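Local coordinates for protein sulfur oxygenase/reductase (Halothiobacillus neapolitanus, PDB 6QPA) that probably oxidises and reduces elemental sulfur as a sulfur oxygenase/reductase, built as a 24-subunit assembly whose chains each carry a non-haem iron site, at residues A[71-76]-A[109-114]; A[94-99]-A[229-234]; A[185-188]-A[192-195]; A[270-273]-A[277-280]. One frame throughout, in Å; residues are numbered along the deposited sequence.

Contact 1: residues A[71-76]-A[109-114]; sequences LNPMGM and MVIEGP
The pyrrolidine ring of P73 meets I111 with its CB and CG atoms, and beside it the flat amide of N72 comes just within reach of the same isoleucine. P73 CB lies 3.8 Å from I111 CD1, while P73 CG has the other branch, I111 CG2, at 4.0 Å. The isoleucine can offer both branches because CG1 stands anti to its carbonyl carbon (chi1 -71°) and CG2 anti to its backbone N. The two side chains cross at about a right angle, and the CA atoms of P73 and I111 are 6.7 Å apart. N72 OD1 is 4.3 Å from I111 CD1, but this oxygen accepts a hydrogen bond from the backbone N of N17, and N72 ND2 donates to T70 O of a second subunit. A second, thinner touch joins two methionines tip to tip, M76 CE to M109 CE at 4.3 Å; M109 reaches over with chi2 and chi3 both fully extended.

Strand 7-15 pairs with both strands 74-82 and 110-125, so the contact spans the ends of its two neighbours. I111 and E112 form a classic beta bulge opposite K14, where the chain turns a corner. I111 O is bonded to Y295 OH of the second subunit, and P73 packs on L71 of that subunit.

No hydrogen bond crosses between the segments, and only 169 Å² is buried. The contact therefore rests on apolar packing, with the amide of N72 held by partners outside it.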
loop_
_atom_site.group_PDB
_atom_site.type_symbol
_atom_site.label_atom_id
_atom_site.label_comp_id
_atom_site.label_asym_id
_atom_site.label_seq_id
_atom_site.Cartn_x
_atom_site.Cartn_y
_atom_site.Cartn_z
ATOM N N LEU A 71 17.077 23.449 24.980
ATOM C CA LEU A 71 17.190 24.725 25.663
ATOM C C LEU A 71 16.553 25.798 24.800
ATOM O O LEU A 71 16.930 25.963 23.637
ATOM C CB LEU A 71 18.663 25.015 25.920
ATOM C CG LEU A 71 19.221 26.040 26.878
ATOM C CD1 LEU A 71 18.593 25.951 28.246
ATOM C CD2 LEU A 71 20.711 25.760 26.971
ATOM N N ASN A 72 15.558 26.495 25.342
ATOM C CA ASN A 72 14.974 27.610 24.605
ATOM C C ASN A 72 14.278 28.577 25.554
ATOM O O ASN A 72 13.212 28.248 26.093
ATOM C CB ASN A 72 13.959 27.133 23.571
ATOM C CG ASN A 72 13.371 28.294 22.796
ATOM O OD1 ASN A 72 14.092 28.991 22.083
ATOM N ND2 ASN A 72 12.074 28.552 22.982
ATOM N N PRO A 73 14.814 29.786 25.758
ATOM C CA PRO A 73 15.996 30.315 25.077
ATOM C C PRO A 73 17.312 29.691 25.541
ATOM O O PRO A 73 17.384 29.010 26.559
ATOM C CB PRO A 73 15.967 31.797 25.453
ATOM C CG PRO A 73 15.404 31.783 26.843
ATOM C CD PRO A 73 14.348 30.698 26.822
ATOM N N MET A 74 18.355 29.928 24.768
ATOM C CA MET A 74 19.703 29.514 25.111
ATOM C C MET A 74 20.538 30.753 25.378
ATOM O O MET A 74 20.323 31.799 24.759
ATOM C CB MET A 74 20.298 28.670 23.983
ATOM C CG MET A 74 20.420 29.406 22.673
ATOM S SD MET A 74 20.496 28.240 21.279
ATOM C CE MET A 74 21.538 26.970 21.958
ATOM N N GLY A 75 21.456 30.650 26.330
ATOM C CA GLY A 75 22.324 31.771 26.628
ATOM C C GLY A 75 23.272 32.047 25.474
ATOM O O GLY A 75 23.715 31.138 24.772
ATOM N N MET A 76 23.556 33.324 25.254
ATOM C CA MET A 76 24.556 33.737 24.274
ATOM C C MET A 76 25.357 34.856 24.914
ATOM O O MET A 76 24.809 35.923 25.194
ATOM C CB MET A 76 23.920 34.185 22.965
ATOM C CG MET A 76 24.750 33.805 21.755
ATOM S SD MET A 76 25.663 35.226 21.195
ATOM C CE MET A 76 24.322 36.158 20.426
ATOM N N MET A 109 15.402 37.653 17.392
ATOM C CA MET A 109 15.660 36.364 18.004
ATOM C C MET A 109 15.901 36.476 19.508
ATOM O O MET A 109 16.167 35.458 20.151
ATOM C CB MET A 109 16.865 35.686 17.339
ATOM C CG MET A 109 18.202 36.280 17.771
ATOM S SD MET A 109 19.575 35.434 16.985
ATOM C CE MET A 109 21.013 36.290 17.630
ATOM N N VAL A 110 15.824 37.680 20.082
ATOM C CA VAL A 110 16.135 37.909 21.493
ATOM C C VAL A 110 14.880 37.690 22.334
ATOM O O VAL A 110 13.807 38.233 22.043
ATOM C CB VAL A 110 16.719 39.321 21.708
ATOM C CG1 VAL A 110 16.815 39.658 23.188
ATOM C CG2 VAL A 110 18.101 39.416 21.067
ATOM N N ILE A 111 15.019 36.872 23.369
ATOM C CA ILE A 111 13.963 36.636 24.332
ATOM C C ILE A 111 14.247 37.340 25.652
ATOM O O ILE A 111 13.305 37.734 26.346
ATOM C CB ILE A 111 13.769 35.113 24.535
ATOM C CG1 ILE A 111 13.116 34.504 23.282
ATOM C CG2 ILE A 111 12.978 34.770 25.816
ATOM C CD1 ILE A 111 13.207 33.014 23.206
ATOM N N GLU A 112 15.514 37.537 25.999
ATOM C CA GLU A 112 15.905 38.210 27.226
ATOM C C GLU A 112 17.250 38.884 26.977
ATOM O O GLU A 112 18.077 38.380 26.209
ATOM C CB GLU A 112 15.972 37.198 28.378
ATOM C CG GLU A 112 15.963 37.761 29.773
ATOM C CD GLU A 112 15.853 36.657 30.818
ATOM O OE1 GLU A 112 15.747 35.460 30.437
ATOM O OE2 GLU A 112 15.883 36.997 32.021
ATOM N N GLY A 113 17.458 40.040 27.606
ATOM C CA GLY A 113 18.674 40.797 27.392
ATOM C C GLY A 113 18.535 41.819 26.275
ATOM O O GLY A 113 17.437 42.054 25.770
ATOM N N PRO A 114 19.655 42.441 25.844
ATOM C CA PRO A 114 21.012 42.202 26.351
ATOM C C PRO A 114 21.242 42.905 27.685
ATOM O O PRO A 114 20.564 43.885 27.987
ATOM C CB PRO A 114 21.904 42.806 25.265
ATOM C CG PRO A 114 21.123 43.980 24.811
ATOM C CD PRO A 114 19.651 43.523 24.845
#

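Contact 2: residues A[94-99]-A[229-234]; sequences DNFKEI and PEYNTN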
loop_
_atom_site.group_PDB
_atom_site.type_symbol
_atom_site.label_atom_id
_atom_site.label_comp_id
_atom_site.label_asym_id
_atom_site.label_seq_id
_atom_site.Cartn_x
_atom_site.Cartn_y
_atom_site.Cartn_z
ATOM N N ASP A 94 30.866 56.031 19.091
ATOM C CA ASP A 94 31.305 56.374 17.748
ATOM C C ASP A 94 30.603 55.549 16.677
ATOM O O ASP A 94 30.519 55.992 15.530
ATOM C CB ASP A 94 32.826 56.206 17.624
ATOM C CG ASP A 94 33.617 57.227 18.458
ATOM O OD1 ASP A 94 33.028 58.182 19.002
ATOM O OD2 ASP A 94 34.852 57.070 18.558
ATOM N N ASN A 95 30.110 54.362 17.009
ATOM C CA ASN A 95 29.478 53.501 16.024
ATOM C C ASN A 95 28.021 53.251 16.388
ATOM O O ASN A 95 27.445 52.213 16.039
ATOM C CB ASN A 95 30.252 52.191 15.903
ATOM C CG ASN A 95 31.717 52.414 15.549
ATOM O OD1 ASN A 95 32.593 52.253 16.393
ATOM N ND2 ASN A 95 31.985 52.790 14.306
ATOM N N PHE A 96 27.411 54.202 17.095
ATOM C CA PHE A 96 26.105 53.942 17.690
ATOM C C PHE A 96 25.053 53.632 16.624
ATOM O O PHE A 96 24.251 52.703 16.782
ATOM C CB PHE A 96 25.674 55.119 18.561
ATOM C CG PHE A 96 24.387 54.864 19.298
ATOM C CD1 PHE A 96 24.348 53.976 20.358
ATOM C CD2 PHE A 96 23.208 55.469 18.893
ATOM C CE1 PHE A 96 23.164 53.720 21.028
ATOM C CE2 PHE A 96 22.020 55.218 19.552
ATOM C CZ PHE A 96 21.997 54.343 20.622
ATOM N N LYS A 97 25.020 54.420 15.544
ATOM C CA LYS A 97 24.024 54.192 14.498
ATOM C C LYS A 97 24.159 52.808 13.886
ATOM O O LYS A 97 23.149 52.133 13.640
ATOM C CB LYS A 97 24.125 55.252 13.394
ATOM C CG LYS A 97 23.651 56.651 13.774
ATOM C CD LYS A 97 24.375 57.715 12.936
ATOM C CE LYS A 97 24.830 57.128 11.593
ATOM N NZ LYS A 97 26.132 57.687 11.112
ATOM N N GLU A 98 25.396 52.385 13.590
ATOM C CA GLU A 98 25.581 51.111 12.896
ATOM C C GLU A 98 25.340 49.934 13.832
ATOM O O GLU A 98 24.701 48.946 13.445
ATOM C CB GLU A 98 26.966 51.025 12.237
ATOM C CG GLU A 98 28.080 51.818 12.862
ATOM C CD GLU A 98 28.023 53.304 12.533
ATOM O OE1 GLU A 98 28.084 53.676 11.346
ATOM O OE2 GLU A 98 27.896 54.101 13.474
ATOM N N ILE A 99 25.805 50.030 15.078
ATOM C CA ILE A 99 25.505 48.970 16.031
ATOM C C ILE A 99 24.007 48.859 16.225
ATOM O O ILE A 99 23.447 47.758 16.247
ATOM C CB ILE A 99 26.223 49.224 17.361
ATOM C CG1 ILE A 99 27.722 48.974 17.198
ATOM C CG2 ILE A 99 25.645 48.327 18.431
ATOM C CD1 ILE A 99 28.524 49.430 18.368
ATOM N N PRO A 229 17.695 56.056 17.558
ATOM C CA PRO A 229 17.534 57.154 18.519
ATOM C C PRO A 229 18.844 57.907 18.693
ATOM O O PRO A 229 19.904 57.478 18.236
ATOM C CB PRO A 229 17.126 56.441 19.812
ATOM C CG PRO A 229 17.748 55.086 19.691
ATOM C CD PRO A 229 17.671 54.734 18.211
ATOM N N GLU A 230 18.751 59.063 19.349
ATOM C CA GLU A 230 19.945 59.778 19.788
ATOM C C GLU A 230 20.676 59.005 20.884
ATOM O O GLU A 230 20.061 58.342 21.721
ATOM C CB GLU A 230 19.577 61.176 20.294
ATOM C CG GLU A 230 19.067 62.114 19.219
ATOM C CD GLU A 230 20.050 62.257 18.067
ATOM O OE1 GLU A 230 19.736 61.788 16.952
ATOM O OE2 GLU A 230 21.153 62.808 18.286
ATOM N N TYR A 231 22.002 59.089 20.868
ATOM C CA TYR A 231 22.815 58.517 21.930
ATOM C C TYR A 231 22.495 59.224 23.246
ATOM O O TYR A 231 22.849 60.392 23.433
ATOM C CB TYR A 231 24.294 58.639 21.549
ATOM C CG TYR A 231 25.280 58.122 22.564
ATOM C CD1 TYR A 231 25.745 58.939 23.587
ATOM C CD2 TYR A 231 25.754 56.802 22.502
ATOM C CE1 TYR A 231 26.666 58.454 24.542
ATOM C CE2 TYR A 231 26.667 56.322 23.431
ATOM C CZ TYR A 231 27.116 57.157 24.455
ATOM O OH TYR A 231 28.015 56.688 25.384
ATOM N N ASN A 232 21.821 58.530 24.161
ATOM C CA ASN A 232 21.432 59.128 25.429
ATOM C C ASN A 232 20.935 58.032 26.362
ATOM O O ASN A 232 20.468 56.981 25.911
ATOM C CB ASN A 232 20.372 60.213 25.234
ATOM C CG ASN A 232 20.298 61.192 26.427
ATOM O OD1 ASN A 232 21.147 61.193 27.302
ATOM N ND2 ASN A 232 19.279 62.020 26.440
ATOM N N THR A 233 21.107 58.258 27.666
ATOM C CA THR A 233 20.728 57.274 28.677
ATOM C C THR A 233 20.155 58.015 29.878
ATOM O O THR A 233 20.163 59.244 29.926
ATOM C CB THR A 233 21.922 56.409 29.127
ATOM O OG1 THR A 233 22.851 57.229 29.838
ATOM C CG2 THR A 233 22.645 55.753 27.955
ATOM N N ASN A 234 19.689 57.260 30.878
ATOM C CA ASN A 234 19.297 57.896 32.131
ATOM C C ASN A 234 20.500 58.463 32.879
ATOM O O ASN A 234 20.326 59.120 33.906
ATOM C CB ASN A 234 18.523 56.903 33.013
ATOM C CG ASN A 234 17.103 56.645 32.505
ATOM O OD1 ASN A 234 16.526 57.477 31.799
ATOM N ND2 ASN A 234 16.543 55.481 32.844
#
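This is a T-shaped aromatic contact, made where helix 96-101 begins and meets the loop that runs from helix 214-220 to strand 245-246, in the outer part of the chain. The rings of F96 and Y231 stand at 90° with centroids 5.6 Å apart, and the edge of the tyrosine is directed at the face of the phenylalanine. Y231 CD2 does the touching, 3.8 Å from F96 CD1 and 4.0 Å from F96 CG. Both aromatic rings leave their backbones with CG anti to N (chi1 -175° for F96), which sends the phenylalanine from the first turn of its helix into the loop.

The tyrosine is also engaged on the iron side. It makes an edge-to-face pair with H93 and touches E89, both on helix 85-94, which carries the iron ligands H88 and H92; the Y231 and H92 side chains come within about 5 Å of each other. Through Y231 the pair thus joins the loop to the metal-bearing helix. An alanine in place of F96 would remove the face on which Y231 rests and would probably leave that ring freer to turn and the P229-Y231 loop less firmly seated on the helix. P229 adds its ring, with CG 4.3 Å from F96 CE2, and its carbonyl oxygen lies at the phenylalanine's edge, in the ring plane: P229 O is 3.4 Å from F96 CE2.

Contact 3: residues A[185-188]-A[192-195]; sequences WMKA and GMVG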
loop_
_atom_site.group_PDB
_atom_site.type_symbol
_atom_site.label_atom_id
_atom_site.label_comp_id
_atom_site.label_asym_id
_atom_site.label_seq_id
_atom_site.Cartn_x
_atom_site.Cartn_y
_atom_site.Cartn_z
ATOM N N TRP A 185 44.368 24.098 42.148
ATOM C CA TRP A 185 44.371 22.665 42.416
ATOM C C TRP A 185 43.836 21.903 41.213
ATOM O O TRP A 185 44.432 20.912 40.771
ATOM C CB TRP A 185 43.538 22.365 43.663
ATOM C CG TRP A 185 43.696 20.969 44.277
ATOM C CD1 TRP A 185 44.437 20.652 45.380
ATOM C CD2 TRP A 185 43.072 19.737 43.856
ATOM N NE1 TRP A 185 44.319 19.311 45.674
ATOM C CE2 TRP A 185 43.490 18.724 44.760
ATOM C CE3 TRP A 185 42.197 19.395 42.822
ATOM C CZ2 TRP A 185 43.074 17.381 44.651
ATOM C CZ3 TRP A 185 41.777 18.035 42.704
ATOM C CH2 TRP A 185 42.212 17.060 43.633
ATOM N N MET A 186 42.723 22.378 40.652
ATOM C CA MET A 186 42.104 21.693 39.521
ATOM C C MET A 186 43.018 21.676 38.307
ATOM O O MET A 186 43.161 20.637 37.654
ATOM C CB MET A 186 40.770 22.351 39.183
ATOM C CG MET A 186 39.726 22.141 40.269
ATOM S SD MET A 186 38.180 23.051 40.043
ATOM C CE MET A 186 37.604 22.341 38.550
ATOM N N LYS A 187 43.672 22.805 38.002
ATOM C CA LYS A 187 44.524 22.826 36.817
ATOM C C LYS A 187 45.723 21.916 37.005
ATOM O O LYS A 187 46.215 21.339 36.039
ATOM C CB LYS A 187 44.973 24.256 36.475
ATOM C CG LYS A 187 45.683 24.386 35.114
ATOM C CD LYS A 187 45.399 25.737 34.452
ATOM C CE LYS A 187 46.136 25.930 33.111
ATOM N NZ LYS A 187 47.612 25.815 33.247
ATOM N N ALA A 188 46.185 21.758 38.241
ATOM C CA ALA A 188 47.298 20.867 38.517
ATOM C C ALA A 188 46.892 19.395 38.542
ATOM O O ALA A 188 47.727 18.534 38.271
ATOM C CB ALA A 188 47.944 21.246 39.850
ATOM N N GLY A 192 42.100 17.238 31.645
ATOM C CA GLY A 192 41.365 18.027 30.674
ATOM C C GLY A 192 41.113 19.461 31.064
ATOM O O GLY A 192 40.355 20.147 30.367
ATOM N N MET A 193 41.713 19.929 32.160
ATOM C CA MET A 193 41.555 21.311 32.618
ATOM C C MET A 193 42.452 22.224 31.795
ATOM O O MET A 193 43.671 22.213 31.959
ATOM C CB MET A 193 41.928 21.388 34.094
ATOM C CG MET A 193 41.035 22.240 34.932
ATOM S SD MET A 193 41.515 23.939 34.754
ATOM C CE MET A 193 40.887 24.578 36.325
ATOM N N VAL A 194 41.851 23.064 30.963
ATOM C CA VAL A 194 42.625 23.866 30.025
ATOM C C VAL A 194 43.051 25.197 30.632
ATOM O O VAL A 194 44.196 25.628 30.462
ATOM C CB VAL A 194 41.804 24.072 28.739
ATOM C CG1 VAL A 194 42.491 25.101 27.858
ATOM C CG2 VAL A 194 41.642 22.733 28.009
ATOM N N GLY A 195 42.167 25.859 31.367
ATOM C CA GLY A 195 42.524 27.152 31.926
ATOM C C GLY A 195 41.373 27.747 32.703
ATOM O O GLY A 195 40.282 27.182 32.772
#
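A helix-to-strand turn in a split beta-alpha-beta unit brings these segments together: helix 172-189 ends, the chain reverses through G192 at positive phi (80°), and strand 193-204 starts back beneath the helix. M193 fills the angle between them. Its CB points at the helix, and a bend at chi2 (-82°) lays the thioether along the backbone at M186-K187. There M193 CE sits 3.6 Å from M186 CB and 3.7 Å from K187 N, and M193 SD is 3.9 Å from K187 CB. The CB and CG of M193 pass alongside the carbonyl of M186, with M193 CB 3.8 Å from M186 O. M193 and M186 also both pack on W259 of strand 251-259, which ties the turn to the sheet.

K187 supplies the second half of the contact. CG anti to the backbone N (chi1 -171°) sets the direction of its aliphatic chain, and bends at chi2 and chi4 bring K187 CE 3.3 Å from V194 O and 4.0 Å from G195 CA. Its ammonium group forms a salt bridge with D125, on the neighbouring strand 110-125. V194 and G195 together face E258 in a classic beta bulge, and the backbone N of G192 donates to D134 of a fourth subunit.

No hydrogen bond links the two segments directly; 222 Å² is buried, chiefly against M193 and K187. Strands 159-167 and 193-204 both run antiparallel to strand 251-259, which lies between them: a split beta-alpha-beta unit, as found in the ferredoxin-like halves of dimeric alpha/beta barrels, the clan to which this family belongs.

Contact 4: residues A[270-273]-A[277-280]; sequences GHVM and ELRQ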
loop_
_atom_site.group_PDB
_atom_site.type_symbol
_atom_site.label_atom_id
_atom_site.label_comp_id
_atom_site.label_asym_id
_atom_site.label_seq_id
_atom_site.Cartn_x
_atom_site.Cartn_y
_atom_site.Cartn_z
ATOM N N GLY A 270 33.013 18.116 39.136
ATOM C CA GLY A 270 32.562 17.233 40.200
ATOM C C GLY A 270 33.626 16.910 41.241
ATOM O O GLY A 270 33.284 16.454 42.337
ATOM N N HIS A 271 34.907 17.146 40.929
ATOM C CA HIS A 271 35.967 16.867 41.891
ATOM C C HIS A 271 35.833 17.712 43.155
ATOM O O HIS A 271 36.324 17.295 44.206
ATOM C CB HIS A 271 37.355 17.112 41.275
ATOM C CG HIS A 271 37.907 15.957 40.489
ATOM N ND1 HIS A 271 37.298 15.452 39.360
ATOM C CD2 HIS A 271 39.036 15.227 40.662
ATOM C CE1 HIS A 271 38.015 14.447 38.883
ATOM N NE2 HIS A 271 39.077 14.289 39.656
ATOM N N VAL A 272 35.178 18.881 43.098
ATOM C CA VAL A 272 35.001 19.640 44.339
ATOM C C VAL A 272 34.081 18.917 45.298
ATOM O O VAL A 272 33.990 19.302 46.460
ATOM C CB VAL A 272 34.470 21.077 44.151
ATOM C CG1 VAL A 272 35.384 21.872 43.238
ATOM C CG2 VAL A 272 33.008 21.099 43.646
ATOM N N MET A 273 33.427 17.855 44.848
ATOM C CA MET A 273 32.616 17.059 45.741
ATOM C C MET A 273 33.175 15.673 45.994
ATOM O O MET A 273 32.920 15.133 47.068
ATOM C CB MET A 273 31.179 16.953 45.221
ATOM C CG MET A 273 30.440 18.287 45.282
ATOM S SD MET A 273 28.711 18.169 44.794
ATOM C CE MET A 273 28.847 17.720 43.064
ATOM N N GLU A 277 40.343 16.396 49.501
ATOM C CA GLU A 277 41.193 17.561 49.703
ATOM C C GLU A 277 40.628 18.789 48.989
ATOM O O GLU A 277 40.520 19.866 49.583
ATOM C CB GLU A 277 42.607 17.228 49.234
ATOM C CG GLU A 277 43.621 18.345 49.342
ATOM C CD GLU A 277 44.999 17.887 48.882
ATOM O OE1 GLU A 277 45.274 17.886 47.657
ATOM O OE2 GLU A 277 45.802 17.494 49.751
ATOM N N LEU A 278 40.254 18.646 47.712
ATOM C CA LEU A 278 39.665 19.770 46.989
ATOM C C LEU A 278 38.347 20.196 47.612
ATOM O O LEU A 278 38.013 21.389 47.632
ATOM C CB LEU A 278 39.461 19.409 45.524
ATOM C CG LEU A 278 38.895 20.565 44.685
ATOM C CD1 LEU A 278 39.837 21.764 44.697
ATOM C CD2 LEU A 278 38.628 20.106 43.244
ATOM N N ARG A 279 37.582 19.225 48.117
ATOM C CA ARG A 279 36.319 19.531 48.775
ATOM C C ARG A 279 36.503 20.474 49.969
ATOM O O ARG A 279 35.724 21.417 50.135
ATOM C CB ARG A 279 35.653 18.227 49.187
ATOM C CG ARG A 279 34.368 18.340 49.965
ATOM C CD ARG A 279 33.696 17.004 49.882
ATOM N NE ARG A 279 32.721 16.749 50.926
ATOM C CZ ARG A 279 31.794 15.800 50.843
ATOM N NH1 ARG A 279 31.707 15.055 49.748
ATOM N NH2 ARG A 279 30.952 15.600 51.842
ATOM N N GLN A 280 37.542 20.256 50.792
ATOM C CA GLN A 280 37.789 21.158 51.921
ATOM C C GLN A 280 38.154 22.556 51.437
ATOM O O GLN A 280 37.645 23.553 51.957
ATOM C CB GLN A 280 38.919 20.624 52.809
ATOM C CG GLN A 280 38.755 19.196 53.303
ATOM C CD GLN A 280 37.359 18.910 53.770
ATOM O OE1 GLN A 280 36.844 19.599 54.637
ATOM N NE2 GLN A 280 36.734 17.881 53.201
#
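H271 starts the contact by setting its CB 3.8 Å from L278 CD2; its ring turns to another task, with ND1 bonded to Q267 O. V272 follows, and its CG1 meets the same leucine methyl, L278 CD2, at 3.7 Å. That methyl also lies against the V272 backbone N, so one leucine branch is wedged along the short helix. The V272 carbonyl faces the second helix and receives a CA-H...O contact, V272 O to R279 CA 3.3 Å. At M273 the backbone oxygen takes the one hydrogen bond between the segments: R279 NH1 to M273 O, 2.9 Å with 155° at the hydrogen. The oxygen lies in the guanidinium plane, and the donor in the carbonyl plane. The arginine reaches it with its chain extended from CG to NE, and NH1 also binds I34 O of a fourth subunit. A leucine in place of R279 has no N-H to give to either carbonyl, and would probably weaken both the corner between the helices and the subunit contact.

The chain turns near D275 between the consecutive helices 271-274 and 276-287, which pack at this corner through V272, L278 and R279, and V272 and L278 both lean on T182 of helix 172-189.

How the contacts relate
The contacts fall into two groups around the chain's centre. Contacts 1 and 2, centres 23 Å apart, lie toward the iron site and alternate along the chain; contact 2 brings the later loop 229-234 against helix 96-101, which strand 110-125 of contact 1 follows. Contacts 3 and 4, in series and with centres 13 Å apart, meet directly: W185 NE1 is 2.6 Å from E277 OE1, a probable hydrogen bond, and M186 CG packs on L278 CD2 at 3.8 Å. Contact 3 lies within the loop closed by contact 2, yet their centres are 42 Å apart. Strand 110-125 pairs with 193-204, and 42-53 with 290-305, consistent with the dimeric alpha/beta barrel clan of the family.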